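Probable chemoreceptor (Methyl-accepting chemotaxis) transmembrane protein (Rhizobium meliloti, PDB 6D8V) is a chemoreceptor that senses quaternary ammonium compounds, binding 1,1-dimethyl-prolinium in a sensory domain that probably has the double Cache fold. Local coordinates at residues P231-N236 with D246-P251; I136-L141 with L194-G199; S153-V158 with I165-V170; G24-L29 with F252-V257; W72-P77 with A122-L127. One frame throughout, in Å; residues are numbered along the deposited sequence.

Contact 1: P231-N236 with D246-P251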
# COMPACT_ATOMS: atom_id res chain seq x y z
N PRO A 231 -2.71 4.39 -21.68
CA PRO A 231 -4.08 3.93 -21.41
C PRO A 231 -4.58 2.97 -22.48
O PRO A 231 -4.18 3.04 -23.64
CB PRO A 231 -4.89 5.23 -21.42
CG PRO A 231 -3.87 6.29 -21.05
CD PRO A 231 -2.63 5.86 -21.75
N ARG A 232 -5.44 2.06 -22.05
CA ARG A 232 -6.19 1.20 -22.95
C ARG A 232 -7.67 1.29 -22.62
O ARG A 232 -8.06 1.77 -21.54
CB ARG A 232 -5.70 -0.26 -22.88
CG ARG A 232 -4.26 -0.45 -23.35
CD ARG A 232 -4.09 -0.09 -24.83
NE ARG A 232 -2.85 0.65 -25.07
CZ ARG A 232 -1.64 0.10 -25.04
NH1 ARG A 232 -0.57 0.85 -25.27
NH2 ARG A 232 -1.49 -1.19 -24.78
N MET A 233 -8.51 0.84 -23.56
CA MET A 233 -9.95 0.78 -23.35
C MET A 233 -10.46 -0.58 -23.78
O MET A 233 -10.26 -0.99 -24.93
CB MET A 233 -10.68 1.88 -24.13
CG MET A 233 -12.11 2.12 -23.65
SD MET A 233 -13.05 3.06 -24.88
CE MET A 233 -14.31 3.84 -23.87
N ILE A 234 -11.10 -1.28 -22.85
CA ILE A 234 -11.78 -2.54 -23.13
C ILE A 234 -13.21 -2.20 -23.53
O ILE A 234 -13.95 -1.58 -22.76
CB ILE A 234 -11.73 -3.46 -21.90
CG1 ILE A 234 -10.32 -3.43 -21.32
CG2 ILE A 234 -12.12 -4.87 -22.28
CD1 ILE A 234 -10.15 -4.18 -20.03
N GLU A 235 -13.59 -2.58 -24.75
CA GLU A 235 -14.87 -2.18 -25.30
C GLU A 235 -15.93 -3.25 -25.09
O GLU A 235 -15.67 -4.44 -25.30
CB GLU A 235 -14.75 -1.86 -26.79
CG GLU A 235 -13.93 -0.62 -27.11
CD GLU A 235 -13.93 -0.29 -28.59
OE1 GLU A 235 -14.08 -1.21 -29.42
OE2 GLU A 235 -13.77 0.91 -28.92
N ASN A 236 -17.08 -2.82 -24.65
CA ASN A 236 -18.18 -3.70 -24.49
C ASN A 236 -18.00 -4.93 -23.69
O ASN A 236 -17.79 -5.98 -24.25
CB ASN A 236 -18.85 -4.03 -25.79
CG ASN A 236 -20.33 -4.01 -25.65
OD1 ASN A 236 -20.85 -4.13 -24.57
ND2 ASN A 236 -21.00 -3.80 -26.72
N ASP A 246 -18.03 0.16 -20.82
CA ASP A 246 -16.64 0.14 -21.26
C ASP A 246 -15.72 0.22 -20.05
O ASP A 246 -16.03 0.87 -19.05
CB ASP A 246 -16.35 1.32 -22.20
CG ASP A 246 -17.18 1.28 -23.47
OD1 ASP A 246 -17.10 0.28 -24.21
OD2 ASP A 246 -17.92 2.26 -23.72
N ARG A 247 -14.57 -0.45 -20.15
CA ARG A 247 -13.55 -0.42 -19.10
C ARG A 247 -12.34 0.31 -19.64
O ARG A 247 -11.69 -0.17 -20.58
CB ARG A 247 -13.19 -1.83 -18.65
CG ARG A 247 -12.17 -1.88 -17.52
CD ARG A 247 -12.80 -2.28 -16.20
NE ARG A 247 -13.04 -3.73 -16.11
CZ ARG A 247 -13.91 -4.29 -15.28
NH1 ARG A 247 -14.63 -3.54 -14.46
NH2 ARG A 247 -14.05 -5.61 -15.27
N VAL A 248 -12.03 1.46 -19.07
CA VAL A 248 -10.81 2.20 -19.41
C VAL A 248 -9.78 1.94 -18.32
O VAL A 248 -10.07 2.07 -17.13
CB VAL A 248 -11.09 3.71 -19.55
CG1 VAL A 248 -9.78 4.45 -19.71
CG2 VAL A 248 -11.98 3.97 -20.74
N VAL A 249 -8.57 1.57 -18.74
CA VAL A 249 -7.47 1.31 -17.82
C VAL A 249 -6.46 2.45 -17.96
O VAL A 249 -6.14 2.87 -19.08
CB VAL A 249 -6.82 -0.06 -18.09
CG1 VAL A 249 -7.90 -1.09 -18.34
CG2 VAL A 249 -5.90 0.02 -19.27
N TYR A 250 -5.97 2.94 -16.83
CA TYR A 250 -5.13 4.14 -16.79
C TYR A 250 -3.96 3.89 -15.85
O TYR A 250 -4.08 4.06 -14.63
CB TYR A 250 -5.95 5.36 -16.36
CG TYR A 250 -5.29 6.70 -16.56
CD1 TYR A 250 -5.41 7.39 -17.76
CD2 TYR A 250 -4.58 7.30 -15.52
CE1 TYR A 250 -4.82 8.63 -17.94
CE2 TYR A 250 -3.99 8.54 -15.69
CZ TYR A 250 -4.11 9.21 -16.89
OH TYR A 250 -3.51 10.45 -17.05
N PRO A 251 -2.82 3.46 -16.38
CA PRO A 251 -1.62 3.34 -15.54
C PRO A 251 -1.14 4.70 -15.07
O PRO A 251 -1.33 5.71 -15.75
CB PRO A 251 -0.60 2.67 -16.46
CG PRO A 251 -1.09 2.93 -17.84
CD PRO A 251 -2.59 2.98 -17.75
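Asp-246 reaches the backbone of Asn-236, whose N donates to Asp-246 OD1 at 3.1 Å, nearly along the C-O bond and nearly straight at 168°. The same oxygen forms a salt bridge with Arg-269. The CB of Asp-246 lies 3.6 Å from Met-233 CE, brought there by an extended chain with CG anti to the backbone N (chi1 -163°). Arg-247 is paired with Ile-234 by two backbone bonds, Arg-247 N to Ile-234 O at 2.9 Å and Ile-234 N to Arg-247 O at 2.6 Å. Their side chains run alongside, and the guanidinium continues to a salt bridge with Asp-266. Val-248 faces Met-233 as a non-hydrogen-bonded pair, its CG2 3.5 Å from Met-233 CG, on the face that helix 2-45 covers. At Val-249 the bonded pairing returns, Val-249 N to Arg-232 O at 2.9 Å, while Val-249 CG2 packs 3.6 Å from Arg-232 CB. Tyr-250 CD1 lies 3.8 Å from Pro-231 CG, and Pro-251 adjoins the same proline. The axes of 232-235 and 246-251 run antiparallel at 164°, and the two consecutive strands form a beta hairpin edging the four-stranded sheet, consistent with the second PDC module of a double Cache sensor.

Contact 2: I136-L141 with L194-G199. With PBE (1,1-dimethyl-prolinium), chain C.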
# COMPACT_ATOMS: atom_id res chain seq x y z
N ILE A 136 7.00 -0.75 -2.37
CA ILE A 136 5.59 -0.92 -2.05
C ILE A 136 5.16 -2.33 -2.46
O ILE A 136 5.56 -2.85 -3.51
CB ILE A 136 4.73 0.16 -2.75
CG1 ILE A 136 3.29 0.11 -2.25
CG2 ILE A 136 4.80 0.03 -4.27
CD1 ILE A 136 2.46 1.32 -2.65
N THR A 137 4.33 -2.96 -1.63
CA THR A 137 4.04 -4.38 -1.76
C THR A 137 2.78 -4.63 -2.57
O THR A 137 1.88 -3.80 -2.68
CB THR A 137 3.87 -5.04 -0.38
OG1 THR A 137 2.64 -4.59 0.22
CG2 THR A 137 5.03 -4.69 0.53
N GLN A 138 2.71 -5.83 -3.14
CA GLN A 138 1.45 -6.31 -3.66
C GLN A 138 0.48 -6.49 -2.50
O GLN A 138 0.90 -6.74 -1.36
CB GLN A 138 1.62 -7.64 -4.41
CG GLN A 138 2.34 -7.52 -5.76
CD GLN A 138 1.50 -6.81 -6.81
OE1 GLN A 138 0.31 -6.58 -6.63
NE2 GLN A 138 2.14 -6.46 -7.93
N PRO A 139 -0.81 -6.34 -2.75
CA PRO A 139 -1.78 -6.44 -1.66
C PRO A 139 -1.69 -7.79 -0.97
O PRO A 139 -1.64 -8.84 -1.61
CB PRO A 139 -3.13 -6.24 -2.37
CG PRO A 139 -2.87 -6.54 -3.78
CD PRO A 139 -1.46 -6.14 -4.06
N TYR A 140 -1.65 -7.75 0.36
CA TYR A 140 -1.51 -8.95 1.16
C TYR A 140 -2.33 -8.80 2.43
O TYR A 140 -2.62 -7.68 2.88
CB TYR A 140 -0.05 -9.24 1.51
CG TYR A 140 0.52 -8.27 2.53
CD1 TYR A 140 0.96 -7.01 2.14
CD2 TYR A 140 0.60 -8.60 3.87
CE1 TYR A 140 1.47 -6.12 3.06
CE2 TYR A 140 1.11 -7.72 4.80
CZ TYR A 140 1.54 -6.47 4.39
OH TYR A 140 2.05 -5.58 5.31
N LEU A 141 -2.71 -9.94 3.00
CA LEU A 141 -3.45 -9.97 4.25
C LEU A 141 -2.48 -9.84 5.42
O LEU A 141 -1.63 -10.70 5.63
CB LEU A 141 -4.25 -11.26 4.36
CG LEU A 141 -4.81 -11.55 5.76
CD1 LEU A 141 -5.80 -10.46 6.17
CD2 LEU A 141 -5.46 -12.92 5.88
N LEU A 194 -9.29 -0.08 -9.12
CA LEU A 194 -7.85 0.14 -9.02
C LEU A 194 -7.11 -1.19 -9.01
O LEU A 194 -7.44 -2.07 -8.21
CB LEU A 194 -7.53 0.93 -7.75
CG LEU A 194 -6.12 1.51 -7.63
CD1 LEU A 194 -5.91 2.66 -8.60
CD2 LEU A 194 -5.89 1.95 -6.19
N LEU A 195 -6.13 -1.32 -9.90
CA LEU A 195 -5.29 -2.51 -10.02
C LEU A 195 -3.88 -2.21 -9.54
O LEU A 195 -3.41 -1.07 -9.61
CB LEU A 195 -5.25 -3.03 -11.46
CG LEU A 195 -6.52 -3.70 -11.98
CD1 LEU A 195 -6.29 -4.42 -13.30
CD2 LEU A 195 -7.05 -4.65 -10.92
N SER A 196 -3.19 -3.25 -9.08
CA SER A 196 -1.86 -3.10 -8.52
C SER A 196 -0.79 -3.17 -9.62
O SER A 196 -1.09 -3.21 -10.81
CB SER A 196 -1.58 -4.18 -7.47
OG SER A 196 -1.28 -5.42 -8.09
N GLN A 197 0.47 -3.20 -9.18
CA GLN A 197 1.62 -3.27 -10.07
C GLN A 197 1.55 -4.45 -11.03
O GLN A 197 2.10 -4.38 -12.14
CB GLN A 197 2.89 -3.37 -9.23
CG GLN A 197 2.93 -2.41 -8.05
CD GLN A 197 2.46 -3.02 -6.75
OE1 GLN A 197 1.30 -2.84 -6.35
NE2 GLN A 197 3.36 -3.72 -6.06
N SER A 198 0.93 -5.55 -10.61
CA SER A 198 0.85 -6.76 -11.43
C SER A 198 -0.57 -7.04 -11.88
O SER A 198 -0.85 -8.14 -12.40
CB SER A 198 1.41 -7.95 -10.65
OG SER A 198 0.71 -8.15 -9.44
N GLY A 199 -1.49 -6.09 -11.71
CA GLY A 199 -2.86 -6.30 -12.10
C GLY A 199 -3.72 -6.99 -11.07
O GLY A 199 -4.81 -7.47 -11.41
N PBE C . 2.68 -5.58 9.13
CD PBE C . 3.70 -5.12 8.45
CA PBE C . 2.47 -6.93 8.46
CB PBE C . 3.95 -7.46 8.34
CG PBE C . 4.66 -6.42 8.17
CE PBE C . 3.04 -5.70 10.56
CF PBE C . 1.51 -4.71 8.95
C PBE C . 1.62 -7.87 9.17
O PBE C . 1.67 -9.09 8.86
OXT PBE C . 0.82 -7.49 10.06
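This is a polar loop-to-loop contact: Gln-138, between two short strands of the seven-stranded sheet, meets the type I turn Ser-196 to Gly-199 that follows strand 191-195 of the four-stranded sheet. The evidence is chiefly in one carboxamide. A bend at chi2 (-70°) carries the end of Gln-138 toward the turn, where Ser-196 OG donates to Gln-138 OE1 at 2.5 Å. Gln-197 arrives from the opposite direction and lays its amide on that of Gln-138, the planes 6° apart and Gln-197 CD 3.9 Å from Gln-138 CD. Gln-197 OE1 is hydrogen-bonded to Trp-261 NE1. Beside the stack, Pro-139 CD packs 3.9 Å from Ser-196 CB. The backbone of Gln-138 is held as well, Glu-123 bonding to its N. One residue beyond the proline, Tyr-140 turns its edge to the ligand, its OH 3.5 Å from CA of 1,1-dimethyl-prolinium. Ser-196 OG gives its proton to Gln-138 and accepts from Lys-200 N, with a further weak bond from Ser-198 N. One hydrogen bond and a stack of uncharged amides thus join loops of the two sheets, each amide oxygen anchored by a bond consistent with its modelled orientation.

Contact 3: S153-V158 with I165-V170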
# COMPACT_ATOMS: atom_id res chain seq x y z
N SER A 153 1.79 -2.15 1.71
CA SER A 153 2.77 -1.59 2.63
C SER A 153 3.88 -0.85 1.89
O SER A 153 4.45 -1.38 0.93
CB SER A 153 3.36 -2.68 3.52
OG SER A 153 2.42 -3.10 4.47
N ILE A 154 4.17 0.36 2.35
CA ILE A 154 5.29 1.16 1.87
C ILE A 154 6.41 1.01 2.90
O ILE A 154 6.25 1.40 4.06
CB ILE A 154 4.88 2.62 1.67
CG1 ILE A 154 3.82 2.70 0.57
CG2 ILE A 154 6.07 3.48 1.31
CD1 ILE A 154 3.26 4.08 0.35
N ALA A 155 7.52 0.43 2.48
CA ALA A 155 8.60 0.10 3.40
C ALA A 155 9.91 0.70 2.90
O ALA A 155 10.16 0.79 1.69
CB ALA A 155 8.76 -1.41 3.57
N TYR A 156 10.74 1.11 3.85
CA TYR A 156 12.03 1.73 3.61
C TYR A 156 13.09 1.05 4.46
O TYR A 156 12.81 0.60 5.58
CB TYR A 156 12.00 3.23 3.93
CG TYR A 156 11.62 4.10 2.76
CD1 TYR A 156 10.30 4.41 2.51
CD2 TYR A 156 12.60 4.61 1.91
CE1 TYR A 156 9.95 5.21 1.43
CE2 TYR A 156 12.26 5.40 0.83
CZ TYR A 156 10.93 5.69 0.59
OH TYR A 156 10.58 6.48 -0.48
N PRO A 157 14.32 0.97 3.96
CA PRO A 157 15.41 0.44 4.79
C PRO A 157 15.78 1.42 5.89
O PRO A 157 15.84 2.63 5.66
CB PRO A 157 16.56 0.25 3.79
CG PRO A 157 15.93 0.31 2.43
CD PRO A 157 14.74 1.20 2.57
N VAL A 158 16.01 0.89 7.08
CA VAL A 158 16.49 1.67 8.22
C VAL A 158 18.00 1.46 8.32
O VAL A 158 18.46 0.32 8.45
CB VAL A 158 15.78 1.27 9.52
CG1 VAL A 158 16.36 2.03 10.70
CG2 VAL A 158 14.29 1.53 9.42
N ILE A 165 19.89 -2.05 9.56
CA ILE A 165 19.53 -2.77 10.78
C ILE A 165 18.08 -3.23 10.79
O ILE A 165 17.64 -3.80 11.79
CB ILE A 165 19.83 -1.92 12.04
CG1 ILE A 165 18.98 -0.64 12.02
CG2 ILE A 165 21.31 -1.60 12.14
CD1 ILE A 165 19.17 0.24 13.24
N GLY A 166 17.34 -2.99 9.72
CA GLY A 166 15.96 -3.44 9.66
C GLY A 166 15.18 -2.63 8.64
O GLY A 166 15.74 -1.84 7.88
N VAL A 167 13.87 -2.84 8.66
CA VAL A 167 12.95 -2.21 7.72
C VAL A 167 11.82 -1.56 8.49
O VAL A 167 11.23 -2.19 9.37
CB VAL A 167 12.39 -3.23 6.71
CG1 VAL A 167 11.34 -2.58 5.82
CG2 VAL A 167 13.50 -3.86 5.89
N SER A 168 11.50 -0.31 8.16
CA SER A 168 10.31 0.37 8.65
C SER A 168 9.36 0.64 7.48
O SER A 168 9.77 0.78 6.33
CB SER A 168 10.68 1.68 9.34
OG SER A 168 9.54 2.51 9.50
N GLY A 169 8.07 0.72 7.79
CA GLY A 169 7.09 0.96 6.75
C GLY A 169 5.76 1.43 7.29
O GLY A 169 5.53 1.47 8.50
N VAL A 170 4.87 1.77 6.36
CA VAL A 170 3.55 2.30 6.64
C VAL A 170 2.54 1.50 5.83
O VAL A 170 2.87 0.94 4.78
CB VAL A 170 3.51 3.81 6.29
CG1 VAL A 170 2.10 4.36 6.29
CG2 VAL A 170 4.40 4.58 7.24
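Val-158 overlaps Ser-168 with one methyl, CG2 lying 3.6 Å from Ser-168 CB, while CG1 meets Ile-165 CG1 at 4.0 Å, the two side chains passing at a slant. With CG1 trans to the backbone N (chi1 176°), the methyls spread along the neighbouring strand. Replacement by an alanine would remove both methyls and is likely to open a gap beside Ser-168 and Ile-165, with Phe-73 losing packing too. The backbone supplies the regular part. Tyr-156 N meets Ser-168 O at 2.7 Å, with an angle of 172° at the hydrogen, and Ser-168 N returns a bond to Tyr-156 O at 3.0 Å. Ile-154 N donates to Val-170 O at 2.8 Å, and at the other end Ile-165 N reaches Val-158 O at 3.0 Å. On the opposite face, Ala-155 CB touches Val-167 CG1 at 3.6 Å, and Trp-72 packs against both. Ser-153, which also touches Trp-72, bonds through OG to Tyr-140 OH and to Asp-171, a pocket residue. Helix 2-45 packs on the Ile-154, Tyr-156 and Val-158 side. Segments 153-158 and 165-170, running at 151°, belong to the antiparallel hairpin at the heart of a PDC sensor sheet, with helix on one face and ligand pocket on the other.

Contact 4: G24-L29 with F252-V257; sequences GSVGEL and FSLPDV
Pro-255 rests on Gly-27 where the chain leaving strand 243-254 meets helix 2-45, the long N-terminal helix that runs beside both sheets, as in double Cache sensor domains. Contact is modest, 205 Å² summed over both sides, and no hydrogen bond crosses it. The apolar part centres on Val-26, which forks over segment 252-257. Its CG2 is 4.3 Å from Leu-254 CD2 and its CG1 an equal 4.3 Å from Pro-255 CD; the latter branch is trans to the backbone N (chi1 167°), which spreads the two methyls over successive residues. Leu-254 also packs on Trp-261, and Val-26 on Ile-154, so the pair sits where strands of both sheets approach the helix. Contacts of side chain with backbone come next. The proline ring lies against the helix main chain, Pro-255 CD 3.8 Å from Gly-27 N and Pro-255 CG 3.8 Å from Gly-27 CA. This approach depends on Gly-27 having no side chain, since a CB built there would fall 2.9 Å from Pro-255 CG. The helix is regular at this point, Glu-28 N bonding to Gly-24 O at 2.9 Å. Polar groups play little part. Asp-256 extends its carboxylate toward the helix, CG trans to its own carbonyl carbon (chi1 -65°), and brings OD2 no nearer than 4.1 Å to Gly-27 O.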
# COMPACT_ATOMS: atom_id res chain seq x y z
N GLY A 24 -0.55 11.27 -5.00
CA GLY A 24 -0.19 12.23 -3.97
C GLY A 24 -0.25 11.63 -2.58
O GLY A 24 0.72 11.67 -1.82
N SER A 25 -1.40 11.05 -2.23
CA SER A 25 -1.53 10.36 -0.95
C SER A 25 -0.39 9.36 -0.75
O SER A 25 0.25 9.35 0.32
CB SER A 25 -2.89 9.67 -0.87
OG SER A 25 -3.93 10.58 -1.15
N VAL A 26 -0.10 8.53 -1.76
CA VAL A 26 0.99 7.55 -1.64
C VAL A 26 2.32 8.25 -1.40
O VAL A 26 3.05 7.91 -0.46
CB VAL A 26 1.06 6.66 -2.90
CG1 VAL A 26 2.38 5.89 -2.88
CG2 VAL A 26 -0.10 5.67 -2.93
N GLY A 27 2.67 9.21 -2.27
CA GLY A 27 3.94 9.90 -2.14
C GLY A 27 4.12 10.54 -0.77
O GLY A 27 5.21 10.54 -0.20
N GLU A 28 3.03 11.08 -0.22
CA GLU A 28 3.09 11.73 1.09
C GLU A 28 3.35 10.71 2.20
O GLU A 28 4.13 10.99 3.13
CB GLU A 28 1.81 12.52 1.36
CG GLU A 28 1.71 13.81 0.56
CD GLU A 28 0.47 14.62 0.90
OE1 GLU A 28 -0.44 14.70 0.04
OE2 GLU A 28 0.41 15.17 2.01
N LEU A 29 2.72 9.53 2.12
CA LEU A 29 3.01 8.48 3.08
C LEU A 29 4.42 7.94 2.89
O LEU A 29 5.16 7.74 3.87
CB LEU A 29 2.01 7.33 2.98
CG LEU A 29 0.58 7.56 3.47
CD1 LEU A 29 -0.19 6.24 3.56
CD2 LEU A 29 0.57 8.28 4.81
N PHE A 252 -0.51 4.71 -13.90
CA PHE A 252 0.09 5.92 -13.37
C PHE A 252 1.17 5.54 -12.36
O PHE A 252 0.96 4.65 -11.53
CB PHE A 252 -0.96 6.83 -12.72
CG PHE A 252 -1.60 6.24 -11.49
CD1 PHE A 252 -2.59 5.29 -11.60
CD2 PHE A 252 -1.20 6.65 -10.23
CE1 PHE A 252 -3.18 4.75 -10.48
CE2 PHE A 252 -1.78 6.11 -9.10
CZ PHE A 252 -2.78 5.16 -9.22
N SER A 253 2.31 6.22 -12.45
CA SER A 253 3.46 5.91 -11.60
C SER A 253 3.26 6.43 -10.18
O SER A 253 2.76 7.54 -9.97
CB SER A 253 4.74 6.52 -12.17
OG SER A 253 5.26 5.71 -13.22
N LEU A 254 3.71 5.70 -9.22
CA LEU A 254 3.52 6.09 -7.89
C LEU A 254 4.79 6.68 -7.55
O LEU A 254 5.76 6.22 -8.05
CB LEU A 254 3.34 4.90 -7.03
CG LEU A 254 2.12 4.06 -7.20
CD1 LEU A 254 2.18 3.07 -6.12
CD2 LEU A 254 0.93 4.91 -7.01
N PRO A 255 4.78 7.77 -6.68
CA PRO A 255 6.00 8.51 -6.65
C PRO A 255 7.29 7.95 -6.23
O PRO A 255 8.16 8.15 -7.05
CB PRO A 255 5.72 9.45 -5.56
CG PRO A 255 4.46 9.93 -5.93
CD PRO A 255 3.82 8.64 -5.87
N ASP A 256 7.47 7.31 -5.10
CA ASP A 256 8.83 7.05 -4.69
C ASP A 256 9.22 5.65 -4.57
O ASP A 256 10.32 5.36 -4.32
CB ASP A 256 9.10 7.73 -3.39
CG ASP A 256 9.03 9.20 -3.48
OD1 ASP A 256 9.58 9.73 -4.43
OD2 ASP A 256 8.46 9.85 -2.61
N VAL A 257 8.27 4.77 -4.76
CA VAL A 257 8.33 3.38 -4.40
C VAL A 257 8.46 2.52 -5.58
O VAL A 257 8.29 1.37 -5.56
CB VAL A 257 7.08 3.00 -3.72
CG1 VAL A 257 6.96 3.78 -2.49
CG2 VAL A 257 5.94 3.37 -4.57

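Contact 5: W72-P77 with A122-L127. With PBE (1,1-dimethyl-prolinium), chain C.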
# COMPACT_ATOMS: atom_id res chain seq x y z
N TRP A 72 5.05 0.41 11.33
CA TRP A 72 5.74 -0.74 11.90
C TRP A 72 7.24 -0.61 11.68
O TRP A 72 7.73 0.32 11.02
CB TRP A 72 5.21 -2.04 11.30
CG TRP A 72 5.08 -1.99 9.82
CD1 TRP A 72 3.98 -1.61 9.10
CD2 TRP A 72 6.08 -2.34 8.86
NE1 TRP A 72 4.23 -1.70 7.75
CE2 TRP A 72 5.52 -2.15 7.58
CE3 TRP A 72 7.39 -2.80 8.95
CZ2 TRP A 72 6.22 -2.40 6.41
CZ3 TRP A 72 8.09 -3.04 7.79
CH2 TRP A 72 7.51 -2.85 6.53
N PHE A 73 7.97 -1.56 12.26
CA PHE A 73 9.41 -1.68 12.06
C PHE A 73 9.83 -3.12 12.35
O PHE A 73 9.67 -3.60 13.47
CB PHE A 73 10.18 -0.72 12.96
CG PHE A 73 11.64 -1.04 13.06
CD1 PHE A 73 12.47 -0.85 11.97
CD2 PHE A 73 12.18 -1.55 14.23
CE1 PHE A 73 13.82 -1.16 12.05
CE2 PHE A 73 13.53 -1.85 14.31
CZ PHE A 73 14.35 -1.66 13.22
N ALA A 74 10.38 -3.79 11.34
CA ALA A 74 10.99 -5.10 11.50
C ALA A 74 12.50 -4.95 11.54
O ALA A 74 13.10 -4.41 10.61
CB ALA A 74 10.57 -6.05 10.37
N GLU A 75 13.11 -5.43 12.62
CA GLU A 75 14.52 -5.23 12.88
C GLU A 75 15.33 -6.46 12.48
O GLU A 75 15.00 -7.58 12.88
CB GLU A 75 14.74 -4.92 14.36
CG GLU A 75 16.10 -5.32 14.90
CD GLU A 75 16.04 -6.52 15.82
OE1 GLU A 75 15.03 -7.25 15.78
OE2 GLU A 75 17.00 -6.74 16.59
N GLU A 76 16.38 -6.24 11.70
CA GLU A 76 17.35 -7.29 11.41
C GLU A 76 17.72 -8.01 12.70
O GLU A 76 17.88 -7.36 13.74
CB GLU A 76 18.59 -6.69 10.74
CG GLU A 76 19.31 -7.62 9.75
CD GLU A 76 18.65 -7.64 8.38
OE1 GLU A 76 17.66 -6.90 8.19
OE2 GLU A 76 19.11 -8.39 7.50
N PRO A 77 17.90 -9.34 12.67
CA PRO A 77 17.99 -10.11 13.93
C PRO A 77 19.08 -9.63 14.88
O PRO A 77 20.27 -9.62 14.53
CB PRO A 77 18.25 -11.54 13.44
CG PRO A 77 18.82 -11.38 12.07
CD PRO A 77 18.13 -10.18 11.49
N ALA A 122 9.31 -12.14 3.07
CA ALA A 122 8.05 -11.54 2.70
C ALA A 122 8.29 -10.26 1.90
O ALA A 122 9.30 -9.57 2.06
CB ALA A 122 7.20 -11.24 3.93
N GLU A 123 7.33 -9.94 1.03
CA GLU A 123 7.51 -8.78 0.17
C GLU A 123 7.79 -7.52 0.99
O GLU A 123 8.66 -6.73 0.63
CB GLU A 123 6.28 -8.60 -0.71
CG GLU A 123 6.55 -8.84 -2.17
CD GLU A 123 5.42 -8.36 -3.04
OE1 GLU A 123 4.30 -8.20 -2.51
OE2 GLU A 123 5.65 -8.13 -4.24
N TRP A 124 7.05 -7.32 2.08
CA TRP A 124 7.15 -6.05 2.81
C TRP A 124 8.53 -5.84 3.41
O TRP A 124 8.91 -4.70 3.68
CB TRP A 124 6.09 -5.99 3.90
CG TRP A 124 6.08 -7.20 4.77
CD1 TRP A 124 5.32 -8.32 4.63
CD2 TRP A 124 6.91 -7.42 5.92
NE1 TRP A 124 5.61 -9.22 5.63
CE2 TRP A 124 6.58 -8.69 6.43
CE3 TRP A 124 7.89 -6.66 6.57
CZ2 TRP A 124 7.20 -9.22 7.56
CZ3 TRP A 124 8.50 -7.19 7.69
CH2 TRP A 124 8.15 -8.46 8.18
N TYR A 125 9.29 -6.92 3.63
CA TYR A 125 10.68 -6.80 4.07
C TYR A 125 11.68 -7.00 2.95
O TYR A 125 12.63 -6.22 2.83
CB TYR A 125 10.96 -7.82 5.19
CG TYR A 125 12.18 -7.47 6.02
CD1 TYR A 125 13.46 -7.76 5.57
CD2 TYR A 125 12.04 -6.84 7.25
CE1 TYR A 125 14.57 -7.43 6.32
CE2 TYR A 125 13.15 -6.51 8.01
CZ TYR A 125 14.41 -6.81 7.54
OH TYR A 125 15.51 -6.49 8.31
N GLY A 126 11.47 -8.01 2.10
CA GLY A 126 12.48 -8.34 1.11
C GLY A 126 12.68 -7.25 0.07
O GLY A 126 13.82 -6.90 -0.26
N LEU A 127 11.59 -6.70 -0.46
CA LEU A 127 11.69 -5.73 -1.54
C LEU A 127 12.59 -4.56 -1.17
O LEU A 127 13.57 -4.26 -1.86
CB LEU A 127 10.29 -5.23 -1.93
CG LEU A 127 9.33 -6.22 -2.58
CD1 LEU A 127 8.03 -5.51 -2.95
CD2 LEU A 127 9.96 -6.85 -3.81
N PBE C . 2.68 -5.58 9.13
CD PBE C . 3.70 -5.12 8.45
CA PBE C . 2.47 -6.93 8.46
CB PBE C . 3.95 -7.46 8.34
CG PBE C . 4.66 -6.42 8.17
CE PBE C . 3.04 -5.70 10.56
CF PBE C . 1.51 -4.71 8.95
C PBE C . 1.62 -7.87 9.17
O PBE C . 1.67 -9.09 8.86
OXT PBE C . 0.82 -7.49 10.06
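Two tryptophans set almost at right angles form a corner around 1,1-dimethyl-prolinium: the edge of Trp-124 points at the face of Trp-72, six-membered ring centroids 5.4 Å apart and planes at 81°. Each indole gives the ligand a face. PBE CG stands 3.3 Å above the Trp-124 plane, over its centre, and PBE CD 3.4 Å above that of Trp-72, offset toward the rim. CD is bonded to the quaternary nitrogen, so the aromatic walls probably help to stabilise its positive charge. In both residues CG lies between the backbone N and the carbonyl carbon (chi1 51° in Trp-124), which turns the indoles into the pocket. Trp-72 NE1 is tied to Asp-171, another pocket residue. The corner joins strand 72-75 of the PDC sheet to the start of helix 123-131, their axes inclined at 61°; Ala-122 is the N-cap, and its O accepts from Tyr-125 N and Gly-126 N. A leucine in place of Trp-124 would probably leave the prolinium ring without its flat support and the face of Trp-72 without its edge-on partner. Ala-74 CB packs at the edge of Trp-124, 3.6 Å from CZ3, and 3.5 Å from Tyr-125 CE2. On the opposite face of the Trp-124 ring, Tyr-125 CB lies 3.4 Å above the plane, toward the rim, and the Tyr-125 ring itself stacks on Tyr-120.

Contacts 3 and 5 are the buried ones, their centres about 6 Å apart, and share the seven-stranded sheet: strands 163-173 and 70-75 are neighbours, with Val-167 N bonded to Ala-74 O at 2.6 Å. Contacts 1, 2 and 4 are partly buried. Contact 1 lies in the other sheet, its centre about 36 Å from that of contact 5, and shares strand 243-254 with contact 4. Contact 2 links the two sheets, and its segment 136-141 also carries Tyr-140 to the ligand that contact 5 encloses. Chemistry follows place: backbone bonding dominates the hairpins of contacts 1 and 3, neutral amides and hydroxyls contact 2, apolar contact with the long helix contact 4, and aromatic surfaces contact 5.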